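Local coordinates for Sn-glycerol-3-phosphate ABC transporter substrate-binding protein UspB (Mycobacterium tuberculosis, PDB 4MFI) that binds glycerophosphocholine as the substrate-binding subunit of an ABC transporter, probably delivering it to the membrane components for import, at residues A[129-134]-A[346-351]; A[152-157]-A[373-378]; A[54-59]-A[333-338]; A[119-124]-A[322-327]. All blocks are in the same frame, centred on the assembly; numbering follows the deposited sequence.

In the fold
Interactions 1 and 2 lie side by side, centres 12 Å apart, and touch directly: Ser134 OG lies 2.6 Å from Thr378 OG1, and Leu346 N lies 3.0 Å from Arg152 O, both probable hydrogen bonds. Interaction 3 adjoins interaction 1 through a further probable bond of 2.9 Å from Val348 N to Thr336 OG1, while apolar packing of Ile57 on Phe326 joins it to interaction 4. Interactions 2 and 4 are the most distant pair, with centres 27 Å apart. All four belong to the two-lobed fold expected of a solute-binding protein, and each brings together chain regions about 200 residues or more apart.

Interaction 1: residues A[129-134]-A[346-351]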
loop_
_atom_site.group_PDB
_atom_site.type_symbol
_atom_site.label_atom_id
_atom_site.label_comp_id
_atom_site.label_asym_id
_atom_site.label_seq_id
_atom_site.Cartn_x
_atom_site.Cartn_y
_atom_site.Cartn_z
ATOM N N THR A 129 -8.953 3.634 -18.102
ATOM C CA THR A 129 -10.183 3.479 -17.324
ATOM C C THR A 129 -10.371 2.053 -16.806
ATOM O O THR A 129 -11.201 1.821 -15.927
ATOM C CB THR A 129 -11.441 3.921 -18.094
ATOM O OG1 THR A 129 -11.660 3.046 -19.205
ATOM C CG2 THR A 129 -11.283 5.339 -18.597
ATOM N N ASP A 130 -9.600 1.103 -17.335
ATOM C CA ASP A 130 -9.651 -0.272 -16.831
ATOM C C ASP A 130 -8.666 -0.538 -15.687
ATOM O O ASP A 130 -8.616 -1.645 -15.156
ATOM C CB ASP A 130 -9.431 -1.296 -17.954
ATOM C CG ASP A 130 -9.745 -2.729 -17.512
ATOM O OD1 ASP A 130 -10.821 -2.965 -16.911
ATOM O OD2 ASP A 130 -8.906 -3.624 -17.751
ATOM N N TYR A 131 -7.868 0.455 -15.306
ATOM C CA TYR A 131 -7.095 0.319 -14.073
ATOM C C TYR A 131 -7.998 0.631 -12.894
ATOM O O TYR A 131 -8.824 1.548 -12.970
ATOM C CB TYR A 131 -5.861 1.232 -14.072
ATOM C CG TYR A 131 -4.761 0.719 -14.969
ATOM C CD1 TYR A 131 -4.803 0.931 -16.343
ATOM C CD2 TYR A 131 -3.706 -0.018 -14.450
ATOM C CE1 TYR A 131 -3.814 0.444 -17.166
ATOM C CE2 TYR A 131 -2.709 -0.511 -15.265
ATOM C CZ TYR A 131 -2.767 -0.272 -16.623
ATOM O OH TYR A 131 -1.781 -0.757 -17.447
ATOM N N VAL A 132 -7.855 -0.145 -11.819
ATOM C CA VAL A 132 -8.566 0.117 -10.568
ATOM C C VAL A 132 -8.389 1.599 -10.242
ATOM O O VAL A 132 -7.270 2.116 -10.282
ATOM C CB VAL A 132 -8.024 -0.773 -9.429
ATOM C CG1 VAL A 132 -8.617 -0.376 -8.081
ATOM C CG2 VAL A 132 -8.308 -2.251 -9.732
ATOM N N ASP A 133 -9.491 2.288 -9.964
ATOM C CA ASP A 133 -9.473 3.749 -9.901
ATOM C C ASP A 133 -8.439 4.285 -8.927
ATOM O O ASP A 133 -7.620 5.142 -9.295
ATOM C CB ASP A 133 -10.853 4.314 -9.538
ATOM C CG ASP A 133 -11.861 4.200 -10.667
ATOM O OD1 ASP A 133 -11.456 3.907 -11.809
ATOM O OD2 ASP A 133 -13.068 4.430 -10.411
ATOM N N SER A 134 -8.458 3.782 -7.694
ATOM C CA SER A 134 -7.552 4.300 -6.674
ATOM C C SER A 134 -6.106 3.981 -7.014
ATOM O O SER A 134 -5.217 4.786 -6.746
ATOM C CB SER A 134 -7.901 3.763 -5.280
ATOM O OG SER A 134 -7.680 2.365 -5.219
ATOM N N LEU A 346 -2.288 -7.585 -5.540
ATOM C CA LEU A 346 -3.656 -7.519 -6.040
ATOM C C LEU A 346 -3.685 -7.169 -7.528
ATOM O O LEU A 346 -2.874 -6.370 -7.992
ATOM C CB LEU A 346 -4.445 -6.485 -5.231
ATOM C CG LEU A 346 -4.442 -6.742 -3.721
ATOM C CD1 LEU A 346 -5.165 -5.639 -2.961
ATOM C CD2 LEU A 346 -5.052 -8.103 -3.415
ATOM N N PRO A 347 -4.623 -7.761 -8.288
ATOM C CA PRO A 347 -4.733 -7.396 -9.707
ATOM C C PRO A 347 -5.035 -5.907 -9.854
ATOM O O PRO A 347 -5.895 -5.385 -9.134
ATOM C CB PRO A 347 -5.917 -8.243 -10.205
ATOM C CG PRO A 347 -6.049 -9.359 -9.203
ATOM C CD PRO A 347 -5.610 -8.778 -7.893
ATOM N N VAL A 348 -4.341 -5.228 -10.768
ATOM C CA VAL A 348 -4.465 -3.775 -10.863
ATOM C C VAL A 348 -5.474 -3.327 -11.920
ATOM O O VAL A 348 -5.701 -2.126 -12.090
ATOM C CB VAL A 348 -3.096 -3.100 -11.112
ATOM C CG1 VAL A 348 -2.074 -3.568 -10.073
ATOM C CG2 VAL A 348 -2.585 -3.384 -12.528
ATOM N N ARG A 349 -6.080 -4.293 -12.615
ATOM C CA ARG A 349 -7.056 -4.009 -13.662
ATOM C C ARG A 349 -8.435 -4.473 -13.242
ATOM O O ARG A 349 -8.584 -5.591 -12.730
ATOM C CB ARG A 349 -6.674 -4.723 -14.967
ATOM C CG ARG A 349 -5.353 -4.258 -15.573
ATOM C CD ARG A 349 -5.471 -2.862 -16.172
ATOM N NE ARG A 349 -6.277 -2.912 -17.382
ATOM C CZ ARG A 349 -5.786 -2.858 -18.615
ATOM N NH1 ARG A 349 -4.477 -2.724 -18.817
ATOM N NH2 ARG A 349 -6.608 -2.937 -19.646
ATOM N N LYS A 350 -9.440 -3.632 -13.477
ATOM C CA LYS A 350 -10.821 -3.980 -13.151
ATOM C C LYS A 350 -11.250 -5.263 -13.853
ATOM O O LYS A 350 -11.855 -6.145 -13.241
ATOM C CB LYS A 350 -11.765 -2.840 -13.545
ATOM C CG LYS A 350 -11.473 -1.526 -12.839
ATOM C CD LYS A 350 -12.378 -0.431 -13.384
ATOM C CE LYS A 350 -12.082 0.909 -12.733
ATOM N NZ LYS A 350 -12.767 2.016 -13.452
ATOM N N SER A 351 -10.918 -5.373 -15.136
ATOM C CA SER A 351 -11.357 -6.508 -15.942
ATOM C C SER A 351 -10.568 -7.788 -15.692
ATOM O O SER A 351 -10.824 -8.803 -16.347
ATOM C CB SER A 351 -11.282 -6.167 -17.430
ATOM O OG SER A 351 -9.935 -6.052 -17.845
HETATM O O HOH W 1 -15.125 3.932 -12.068
#
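Asp130 and Arg349 form one of the two salt bridges of this contact. The arginine grips the carboxylate side-on, with NE 2.7 Å from Asp130 OD2 and NH2 bonded to the same oxygen. OD2 lies close to the guanidinium plane, yet the two flat groups stand 82° apart, so that NE comes from above the carboxylate plane while OD2 receives NH2 on its anti lone pair. Ser351 OG donates to Asp130 OD2 from the syn side at 2.6 Å, and Ser351 N bonds OD1; four donors thus hold the carboxylate and fix its rotation. A second ion pair joins Lys350 NZ to Asp133 OD1 at 2.8 Å. The lysine chain is extended beyond CG, and NZ also donates to Thr129 O; a water donating to Asp133 OD2 makes a weak link to the ammonium.

Backbone bonds form a single beta bridge around Tyr131 and Arg349: Lys350 N donates to Asp130 O at 2.7 Å, and Val132 N to Val348 O at 2.9 Å.

The remaining contact is aromatic and apolar. The bend at chi2 (-72°) brings Arg349 CD over the centre of the Tyr131 ring, 3.5 Å from the centroid, as a CH-pi contact, and the one at chi3 (-71°) turns NE toward Asp130. Val348 CG2 approaches Tyr131 CE2 at 4.0 Å.

Tyr131 OH bonds Thr331 OG1, and the ring also leans on Val148 and Pro149 of strand 144-160. Pro333, opening helix 333-343, packs on Asp130, Arg349 and Ser351, while Val132 is the N-cap residue of helix 133-137.

Interaction 2: residues A[152-157]-A[373-378]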
loop_
_atom_site.group_PDB
_atom_site.type_symbol
_atom_site.label_atom_id
_atom_site.label_comp_id
_atom_site.label_asym_id
_atom_site.label_seq_id
_atom_site.Cartn_x
_atom_site.Cartn_y
_atom_site.Cartn_z
ATOM N N ARG A 152 0.682 -4.053 -5.782
ATOM C CA ARG A 152 -0.173 -3.262 -4.903
ATOM C C ARG A 152 -0.854 -4.110 -3.836
ATOM O O ARG A 152 -1.176 -5.272 -4.064
ATOM C CB ARG A 152 -1.220 -2.494 -5.724
ATOM C CG ARG A 152 -0.630 -1.690 -6.910
ATOM C CD ARG A 152 0.511 -0.723 -6.507
ATOM N NE ARG A 152 0.105 0.011 -5.320
ATOM C CZ ARG A 152 -0.617 1.128 -5.322
ATOM N NH1 ARG A 152 -0.913 1.754 -6.462
ATOM N NH2 ARG A 152 -1.006 1.640 -4.166
ATOM N N SER A 153 -1.073 -3.499 -2.674
ATOM C CA SER A 153 -1.661 -4.162 -1.520
ATOM C C SER A 153 -2.622 -3.198 -0.847
ATOM O O SER A 153 -2.661 -2.012 -1.186
ATOM C CB SER A 153 -0.556 -4.491 -0.531
ATOM O OG SER A 153 0.089 -3.286 -0.153
ATOM N N THR A 154 -3.400 -3.706 0.105
ATOM C CA THR A 154 -4.174 -2.860 1.009
ATOM C C THR A 154 -4.129 -3.487 2.394
ATOM O O THR A 154 -3.732 -4.645 2.545
ATOM C CB THR A 154 -5.671 -2.758 0.620
ATOM O OG1 THR A 154 -6.331 -3.984 0.952
ATOM C CG2 THR A 154 -5.861 -2.435 -0.853
ATOM N N PRO A 155 -4.545 -2.735 3.417
ATOM C CA PRO A 155 -4.779 -3.409 4.694
ATOM C C PRO A 155 -5.996 -4.337 4.613
ATOM O O PRO A 155 -6.868 -4.183 3.746
ATOM C CB PRO A 155 -5.057 -2.244 5.650
ATOM C CG PRO A 155 -4.356 -1.072 5.018
ATOM C CD PRO A 155 -4.612 -1.270 3.553
ATOM N N LEU A 156 -6.041 -5.295 5.528
ATOM C CA LEU A 156 -7.111 -6.278 5.604
ATOM C C LEU A 156 -7.350 -6.567 7.082
ATOM O O LEU A 156 -6.411 -6.528 7.877
ATOM C CB LEU A 156 -6.673 -7.549 4.881
ATOM C CG LEU A 156 -7.756 -8.538 4.473
ATOM C CD1 LEU A 156 -8.755 -7.875 3.541
ATOM C CD2 LEU A 156 -7.113 -9.755 3.807
ATOM N N PHE A 157 -8.600 -6.838 7.457
ATOM C CA PHE A 157 -8.941 -7.143 8.847
ATOM C C PHE A 157 -8.993 -8.660 9.021
ATOM O O PHE A 157 -9.871 -9.326 8.480
ATOM C CB PHE A 157 -10.284 -6.491 9.218
ATOM C CG PHE A 157 -10.605 -6.536 10.688
ATOM C CD1 PHE A 157 -11.115 -7.693 11.275
ATOM C CD2 PHE A 157 -10.422 -5.410 11.486
ATOM C CE1 PHE A 157 -11.409 -7.733 12.648
ATOM C CE2 PHE A 157 -10.726 -5.435 12.847
ATOM C CZ PHE A 157 -11.215 -6.599 13.431
ATOM N N ASP A 373 -12.503 -7.579 -3.548
ATOM C CA ASP A 373 -13.757 -6.843 -3.482
ATOM C C ASP A 373 -13.638 -5.519 -2.739
ATOM O O ASP A 373 -14.475 -4.634 -2.907
ATOM C CB ASP A 373 -14.851 -7.716 -2.869
ATOM C CG ASP A 373 -15.274 -8.855 -3.789
ATOM O OD1 ASP A 373 -14.958 -8.808 -4.999
ATOM O OD2 ASP A 373 -15.927 -9.799 -3.303
ATOM N N GLN A 374 -12.588 -5.370 -1.939
ATOM C CA GLN A 374 -12.381 -4.114 -1.229
ATOM C C GLN A 374 -11.794 -3.014 -2.125
ATOM O O GLN A 374 -11.895 -1.831 -1.800
ATOM C CB GLN A 374 -11.496 -4.327 0.006
ATOM C CG GLN A 374 -11.451 -3.108 0.915
ATOM C CD GLN A 374 -10.687 -3.307 2.211
ATOM O OE1 GLN A 374 -11.014 -2.682 3.218
ATOM N NE2 GLN A 374 -9.658 -4.156 2.192
ATOM N N LEU A 375 -11.180 -3.388 -3.245
ATOM C CA LEU A 375 -10.504 -2.398 -4.102
ATOM C C LEU A 375 -11.315 -1.152 -4.532
ATOM O O LEU A 375 -10.772 -0.041 -4.532
ATOM C CB LEU A 375 -9.855 -3.075 -5.321
ATOM C CG LEU A 375 -8.535 -3.785 -5.004
ATOM C CD1 LEU A 375 -8.003 -4.550 -6.208
ATOM C CD2 LEU A 375 -7.490 -2.794 -4.509
ATOM N N PRO A 376 -12.609 -1.317 -4.884
ATOM C CA PRO A 376 -13.386 -0.131 -5.270
ATOM C C PRO A 376 -13.700 0.776 -4.085
ATOM O O PRO A 376 -14.248 1.862 -4.282
ATOM C CB PRO A 376 -14.696 -0.725 -5.808
ATOM C CG PRO A 376 -14.376 -2.134 -6.134
ATOM C CD PRO A 376 -13.362 -2.557 -5.136
ATOM N N HIS A 377 -13.351 0.332 -2.880
ATOM C CA HIS A 377 -13.695 1.044 -1.656
ATOM C C HIS A 377 -12.452 1.523 -0.933
ATOM O O HIS A 377 -12.409 1.627 0.286
ATOM C CB HIS A 377 -14.537 0.134 -0.772
ATOM C CG HIS A 377 -15.725 -0.424 -1.479
ATOM N ND1 HIS A 377 -16.801 0.354 -1.844
ATOM C CD2 HIS A 377 -15.994 -1.674 -1.925
ATOM C CE1 HIS A 377 -17.695 -0.397 -2.464
ATOM N NE2 HIS A 377 -17.228 -1.630 -2.528
ATOM N N THR A 378 -11.437 1.825 -1.721
ATOM C CA THR A 378 -10.185 2.338 -1.186
ATOM C C THR A 378 -10.025 3.820 -1.522
ATOM O O THR A 378 -10.732 4.359 -2.377
ATOM C CB THR A 378 -8.964 1.534 -1.694
ATOM O OG1 THR A 378 -8.995 1.468 -3.123
ATOM C CG2 THR A 378 -8.982 0.120 -1.135
HETATM O O HOH W 2 -8.231 -5.530 0.149
#
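The backbones at Thr154 and Leu375 stay well apart, with 8.1 Å between their CA atoms, and side chains bridge the gap. Gln374 supplies the polar link. With CG anti to the backbone N (chi1 -170°) and the chain extended beyond it, its amide reaches the strand, where Gln374 NE2 donates to Pro155 O at 3.2 Å, nearly in line with the carbonyl bond but through a bent N-H (139°). The other end of the amide, OE1, accepts from Leu292 N, which fixes its orientation. Pro155 O also accepts a bond from Thr154 OG1, which lies 2.9 Å away and above the carbonyl plane. One water closes the ring of bonds, donating to Thr154 OG1 at 2.6 Å and accepting from Gln374 NE2 at 2.8 Å.

Here the long, broken strand 144-160 of the mixed sheet meets the end of helix 366-374, within the alpha/beta architecture of the periplasmic-binding-protein clan. The methyl of Thr154 serves the apolar side: Thr154 CG2 meets Leu375 CD2 at 4.0 Å and, at the same distance, Thr378 CG2, whose side chain lies across it at about a right angle. Farther along the strand, Leu156 CD1 lies 4.1 Å from Gln374 NE2.

Interaction 3: residues A[54-59]-A[333-338]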
loop_
_atom_site.group_PDB
_atom_site.type_symbol
_atom_site.label_atom_id
_atom_site.label_comp_id
_atom_site.label_asym_id
_atom_site.label_seq_id
_atom_site.Cartn_x
_atom_site.Cartn_y
_atom_site.Cartn_z
ATOM N N ARG A 54 10.315 -12.777 -14.885
ATOM C CA ARG A 54 10.928 -13.375 -16.069
ATOM C C ARG A 54 9.873 -13.945 -17.019
ATOM O O ARG A 54 10.025 -13.873 -18.240
ATOM C CB ARG A 54 11.946 -14.447 -15.687
ATOM C CG ARG A 54 13.220 -13.876 -15.082
ATOM C CD ARG A 54 14.287 -14.946 -14.899
ATOM N NE ARG A 54 13.829 -16.035 -14.039
ATOM C CZ ARG A 54 13.998 -16.067 -12.721
ATOM N NH1 ARG A 54 14.620 -15.070 -12.103
ATOM N NH2 ARG A 54 13.549 -17.098 -12.020
ATOM N N GLU A 55 8.801 -14.501 -16.461
ATOM C CA GLU A 55 7.711 -15.015 -17.282
ATOM C C GLU A 55 7.010 -13.878 -18.021
ATOM O O GLU A 55 6.710 -13.993 -19.211
ATOM C CB GLU A 55 6.714 -15.816 -16.429
ATOM C CG GLU A 55 5.395 -16.152 -17.134
ATOM C CD GLU A 55 5.549 -17.083 -18.326
ATOM O OE1 GLU A 55 6.561 -17.819 -18.398
ATOM O OE2 GLU A 55 4.642 -17.084 -19.194
ATOM N N LEU A 56 6.760 -12.771 -17.327
ATOM C CA LEU A 56 6.112 -11.626 -17.959
ATOM C C LEU A 56 6.991 -11.032 -19.063
ATOM O O LEU A 56 6.493 -10.628 -20.118
ATOM C CB LEU A 56 5.754 -10.567 -16.917
ATOM C CG LEU A 56 4.666 -10.994 -15.930
ATOM C CD1 LEU A 56 4.420 -9.917 -14.882
ATOM C CD2 LEU A 56 3.378 -11.340 -16.674
ATOM N N ILE A 57 8.300 -11.000 -18.828
ATOM C CA ILE A 57 9.248 -10.527 -19.836
ATOM C C ILE A 57 9.219 -11.427 -21.074
ATOM O O ILE A 57 9.259 -10.943 -22.208
ATOM C CB ILE A 57 10.679 -10.428 -19.255
ATOM C CG1 ILE A 57 10.790 -9.213 -18.327
ATOM C CG2 ILE A 57 11.721 -10.332 -20.368
ATOM C CD1 ILE A 57 12.068 -9.186 -17.512
ATOM N N GLY A 58 9.125 -12.736 -20.849
ATOM C CA GLY A 58 9.040 -13.685 -21.945
ATOM C C GLY A 58 7.791 -13.448 -22.772
ATOM O O GLY A 58 7.838 -13.470 -24.009
ATOM N N ARG A 59 6.670 -13.223 -22.092
ATOM C CA ARG A 59 5.414 -12.928 -22.780
ATOM C C ARG A 59 5.535 -11.635 -23.585
ATOM O O ARG A 59 5.048 -11.550 -24.715
ATOM C CB ARG A 59 4.256 -12.819 -21.781
ATOM C CG ARG A 59 3.964 -14.106 -21.016
ATOM C CD ARG A 59 2.878 -13.895 -19.965
ATOM N NE ARG A 59 2.592 -15.134 -19.245
ATOM C CZ ARG A 59 1.524 -15.334 -18.480
ATOM N NH1 ARG A 59 0.622 -14.372 -18.323
ATOM N NH2 ARG A 59 1.349 -16.507 -17.886
ATOM N N PRO A 333 -4.729 -7.027 -18.331
ATOM C CA PRO A 333 -5.575 -7.830 -17.435
ATOM C C PRO A 333 -5.079 -9.259 -17.191
ATOM O O PRO A 333 -5.057 -9.708 -16.040
ATOM C CB PRO A 333 -6.926 -7.831 -18.150
ATOM C CG PRO A 333 -6.938 -6.540 -18.889
ATOM C CD PRO A 333 -5.527 -6.338 -19.359
ATOM N N THR A 334 -4.677 -9.948 -18.251
ATOM C CA THR A 334 -4.119 -11.294 -18.148
ATOM C C THR A 334 -2.876 -11.314 -17.261
ATOM O O THR A 334 -2.711 -12.181 -16.394
ATOM C CB THR A 334 -3.713 -11.804 -19.551
ATOM O OG1 THR A 334 -4.885 -11.955 -20.360
ATOM C CG2 THR A 334 -3.000 -13.133 -19.464
ATOM N N ASN A 335 -2.000 -10.347 -17.478
ATOM C CA ASN A 335 -0.698 -10.380 -16.836
ATOM C C ASN A 335 -0.720 -9.935 -15.384
ATOM O O ASN A 335 0.016 -10.477 -14.559
ATOM C CB ASN A 335 0.314 -9.591 -17.662
ATOM C CG ASN A 335 0.634 -10.279 -18.963
ATOM O OD1 ASN A 335 0.542 -11.505 -19.060
ATOM N ND2 ASN A 335 1.004 -9.504 -19.976
ATOM N N THR A 336 -1.561 -8.959 -15.053
ATOM C CA THR A 336 -1.690 -8.586 -13.650
ATOM C C THR A 336 -2.379 -9.704 -12.855
ATOM O O THR A 336 -2.046 -9.941 -11.697
ATOM C CB THR A 336 -2.397 -7.217 -13.449
ATOM O OG1 THR A 336 -2.229 -6.795 -12.089
ATOM C CG2 THR A 336 -3.886 -7.294 -13.774
ATOM N N ALA A 337 -3.313 -10.407 -13.488
ATOM C CA ALA A 337 -3.933 -11.568 -12.855
ATOM C C ALA A 337 -2.877 -12.623 -12.547
ATOM O O ALA A 337 -2.818 -13.148 -11.432
ATOM C CB ALA A 337 -5.027 -12.148 -13.740
ATOM N N TYR A 338 -2.035 -12.921 -13.535
ATOM C CA TYR A 338 -0.933 -13.861 -13.344
ATOM C C TYR A 338 0.010 -13.426 -12.221
ATOM O O TYR A 338 0.351 -14.225 -11.337
ATOM C CB TYR A 338 -0.151 -14.057 -14.647
ATOM C CG TYR A 338 1.134 -14.827 -14.459
ATOM C CD1 TYR A 338 1.124 -16.208 -14.309
ATOM C CD2 TYR A 338 2.357 -14.167 -14.410
ATOM C CE1 TYR A 338 2.301 -16.910 -14.125
ATOM C CE2 TYR A 338 3.534 -14.855 -14.230
ATOM C CZ TYR A 338 3.505 -16.224 -14.085
ATOM O OH TYR A 338 4.683 -16.906 -13.901
#
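Leu56 supplies the tightly packed, buried part of this contact, its CD2 methyl lying 3.7 Å from Asn335 CB and 3.8 Å from Tyr338 CD2. Leu56 and Asn335 run past one another head to tail, and Leu56 also rests on Val330 of helix 317-330. The Asn335 amide is held at both ends: ND2 bonds Phe329 O, while Asn335 OD1 accepts from Arg59 NH1 at 3.0 Å, almost in line with its C=O bond and in the guanidinium plane.

Segments 54-59 and 333-338 run almost antiparallel, at 164°, with their axes 11.0 Å apart. Helix 50-63 is the connection between the neighbouring parallel strands 39-43 and 69-73, a beta-alpha-beta crossover, and helix 333-343 packs beside it.

The side nearer solvent is polar and partly exposed, yet still closely stacked. Arg59 lies over one face of the Tyr338 ring in a cation-pi contact, CZ 4.3 Å from the centroid, with the planes 39° apart and NH2 offset toward the rim. Within its own helix, Arg59 NE donates to Glu55 OE2 at 2.8 Å in a salt bridge, met on the anti lone pair, which steadies the guanidinium over the ring. Glu55 CG lies against Tyr338 OH at 3.4 Å. Only the fringe is loose, where the exposed Thr334 CG2 stays 4.0 Å from Arg59 NH1.

Interaction 4: residues A[119-124]-A[322-327]; sequences DLFGQV and NALKFI
Leu324 carries most of the contact between helix 118-124 and helix 317-330, meeting Leu120, Phe121 and Val124 with its two methyls. The axes of the short segments approach to 10.4 Å and cross at -76°, so that one large side chain can reach across near the crossing. From the backbone, Leu324 CB points toward the other helix, and with CG anti to the backbone N (chi1 -178°) the chain extends toward helix 118-124. CB and CG only carry the reach; the branching at CG divides the contact.

The CD2 methyl takes the larger share. Leu324 CD2 lies 3.5 Å from Leu120 CB and 3.4 Å from Leu120 O, a carbonyl already engaged by Val124 N within its own helix. Leu324 CD2 also comes 3.7 Å from Phe121 N and 4.0 Å from Val124 CG2, and is thus set among the backbone and side chains of one helical turn. The other methyl goes to the edge of the Phe121 ring, where Leu324 CD1 lies 4.0 Å from Phe121 CE1 and near the ring plane; the two side chains cross at about a right angle.

Val124 adds a long approach of its CG1 to the aliphatic CG of Lys325, 4.3 Å, at the partly exposed border. Around the contact, Leu120 also touches Val321, Leu324 touches Ile311, and Phe121 packs on Val148 of strand 144-160.

The contact across the segments is therefore hydrocarbon against hydrocarbon and backbone, its fit set by the shape of Leu324 and its strength by dispersion and the burial of apolar surface, without directional polar bonds between the segments.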
loop_
_atom_site.group_PDB
_atom_site.type_symbol
_atom_site.label_atom_id
_atom_site.label_comp_id
_atom_site.label_asym_id
_atom_site.label_seq_id
_atom_site.Cartn_x
_atom_site.Cartn_y
_atom_site.Cartn_z
ATOM N N ASP A 119 0.278 11.824 -21.929
ATOM C CA ASP A 119 0.362 11.913 -23.381
ATOM C C ASP A 119 0.727 10.558 -23.975
ATOM O O ASP A 119 0.123 10.120 -24.956
ATOM C CB ASP A 119 1.381 12.974 -23.803
ATOM C CG ASP A 119 0.860 14.385 -23.621
ATOM O OD1 ASP A 119 -0.360 14.544 -23.398
ATOM O OD2 ASP A 119 1.666 15.337 -23.711
ATOM N N LEU A 120 1.702 9.890 -23.368
ATOM C CA LEU A 120 2.095 8.551 -23.808
ATOM C C LEU A 120 0.968 7.520 -23.672
ATOM O O LEU A 120 0.805 6.672 -24.551
ATOM C CB LEU A 120 3.365 8.082 -23.087
ATOM C CG LEU A 120 4.684 8.725 -23.515
ATOM C CD1 LEU A 120 5.778 8.485 -22.480
ATOM C CD2 LEU A 120 5.117 8.176 -24.859
ATOM N N PHE A 121 0.199 7.592 -22.581
ATOM C CA PHE A 121 -0.979 6.735 -22.417
ATOM C C PHE A 121 -1.861 6.817 -23.663
ATOM O O PHE A 121 -2.299 5.801 -24.205
ATOM C CB PHE A 121 -1.830 7.186 -21.219
ATOM C CG PHE A 121 -1.284 6.805 -19.860
ATOM C CD1 PHE A 121 -0.328 5.810 -19.706
ATOM C CD2 PHE A 121 -1.774 7.438 -18.723
ATOM C CE1 PHE A 121 0.140 5.465 -18.438
ATOM C CE2 PHE A 121 -1.319 7.096 -17.459
ATOM C CZ PHE A 121 -0.357 6.112 -17.316
ATOM N N GLY A 122 -2.126 8.041 -24.109
ATOM C CA GLY A 122 -3.026 8.262 -25.222
ATOM C C GLY A 122 -2.411 7.906 -26.561
ATOM O O GLY A 122 -3.122 7.567 -27.499
ATOM N N GLN A 123 -1.088 7.989 -26.651
ATOM C CA GLN A 123 -0.379 7.684 -27.889
ATOM C C GLN A 123 -0.323 6.175 -28.114
ATOM O O GLN A 123 -0.540 5.688 -29.229
ATOM C CB GLN A 123 1.039 8.268 -27.834
ATOM C CG GLN A 123 1.934 7.893 -29.007
ATOM C CD GLN A 123 3.327 8.493 -28.891
ATOM O OE1 GLN A 123 3.539 9.472 -28.172
ATOM N NE2 GLN A 123 4.284 7.905 -29.601
ATOM N N VAL A 124 -0.049 5.447 -27.036
ATOM C CA VAL A 124 0.116 3.998 -27.073
ATOM C C VAL A 124 -1.250 3.303 -26.964
ATOM O O VAL A 124 -1.400 2.131 -27.323
ATOM C CB VAL A 124 1.111 3.554 -25.953
ATOM C CG1 VAL A 124 1.184 2.038 -25.809
ATOM C CG2 VAL A 124 2.503 4.116 -26.243
ATOM N N ASN A 322 8.883 2.753 -25.819
ATOM C CA ASN A 322 9.112 1.324 -25.593
ATOM C C ASN A 322 8.937 0.935 -24.131
ATOM O O ASN A 322 8.398 -0.131 -23.817
ATOM C CB ASN A 322 10.492 0.903 -26.097
ATOM C CG ASN A 322 10.607 0.987 -27.602
ATOM O OD1 ASN A 322 9.605 0.906 -28.316
ATOM N ND2 ASN A 322 11.831 1.145 -28.096
ATOM N N ALA A 323 9.390 1.808 -23.241
ATOM C CA ALA A 323 9.235 1.582 -21.812
ATOM C C ALA A 323 7.756 1.490 -21.429
ATOM O O ALA A 323 7.362 0.614 -20.646
ATOM C CB ALA A 323 9.939 2.678 -21.026
ATOM N N LEU A 324 6.930 2.372 -21.991
ATOM C CA LEU A 324 5.502 2.329 -21.691
ATOM C C LEU A 324 4.824 1.098 -22.291
ATOM O O LEU A 324 3.928 0.522 -21.672
ATOM C CB LEU A 324 4.779 3.609 -22.130
ATOM C CG LEU A 324 3.287 3.578 -21.771
ATOM C CD1 LEU A 324 3.096 3.498 -20.252
ATOM C CD2 LEU A 324 2.523 4.746 -22.343
ATOM N N LYS A 325 5.243 0.693 -23.490
ATOM C CA LYS A 325 4.726 -0.549 -24.065
ATOM C C LYS A 325 4.955 -1.713 -23.103
ATOM O O LYS A 325 4.069 -2.556 -22.900
ATOM C CB LYS A 325 5.392 -0.848 -25.408
ATOM C CG LYS A 325 4.952 0.070 -26.532
ATOM C CD LYS A 325 5.791 -0.170 -27.784
ATOM C CE LYS A 325 5.323 0.687 -28.945
ATOM N NZ LYS A 325 6.227 0.553 -30.122
ATOM N N PHE A 326 6.143 -1.759 -22.508
ATOM C CA PHE A 326 6.442 -2.795 -21.527
ATOM C C PHE A 326 5.555 -2.686 -20.293
ATOM O O PHE A 326 4.941 -3.671 -19.866
ATOM C CB PHE A 326 7.915 -2.751 -21.113
ATOM C CG PHE A 326 8.271 -3.772 -20.071
ATOM C CD1 PHE A 326 8.414 -5.111 -20.415
ATOM C CD2 PHE A 326 8.435 -3.399 -18.743
ATOM C CE1 PHE A 326 8.730 -6.056 -19.459
ATOM C CE2 PHE A 326 8.754 -4.341 -17.777
ATOM C CZ PHE A 326 8.904 -5.672 -18.138
ATOM N N ILE A 327 5.495 -1.491 -19.712
ATOM C CA ILE A 327 4.711 -1.275 -18.501
ATOM C C ILE A 327 3.243 -1.606 -18.731
ATOM O O ILE A 327 2.631 -2.291 -17.913
ATOM C CB ILE A 327 4.846 0.174 -17.999
ATOM C CG1 ILE A 327 6.256 0.418 -17.458
ATOM C CG2 ILE A 327 3.828 0.469 -16.913
ATOM C CD1 ILE A 327 6.527 1.869 -17.155
#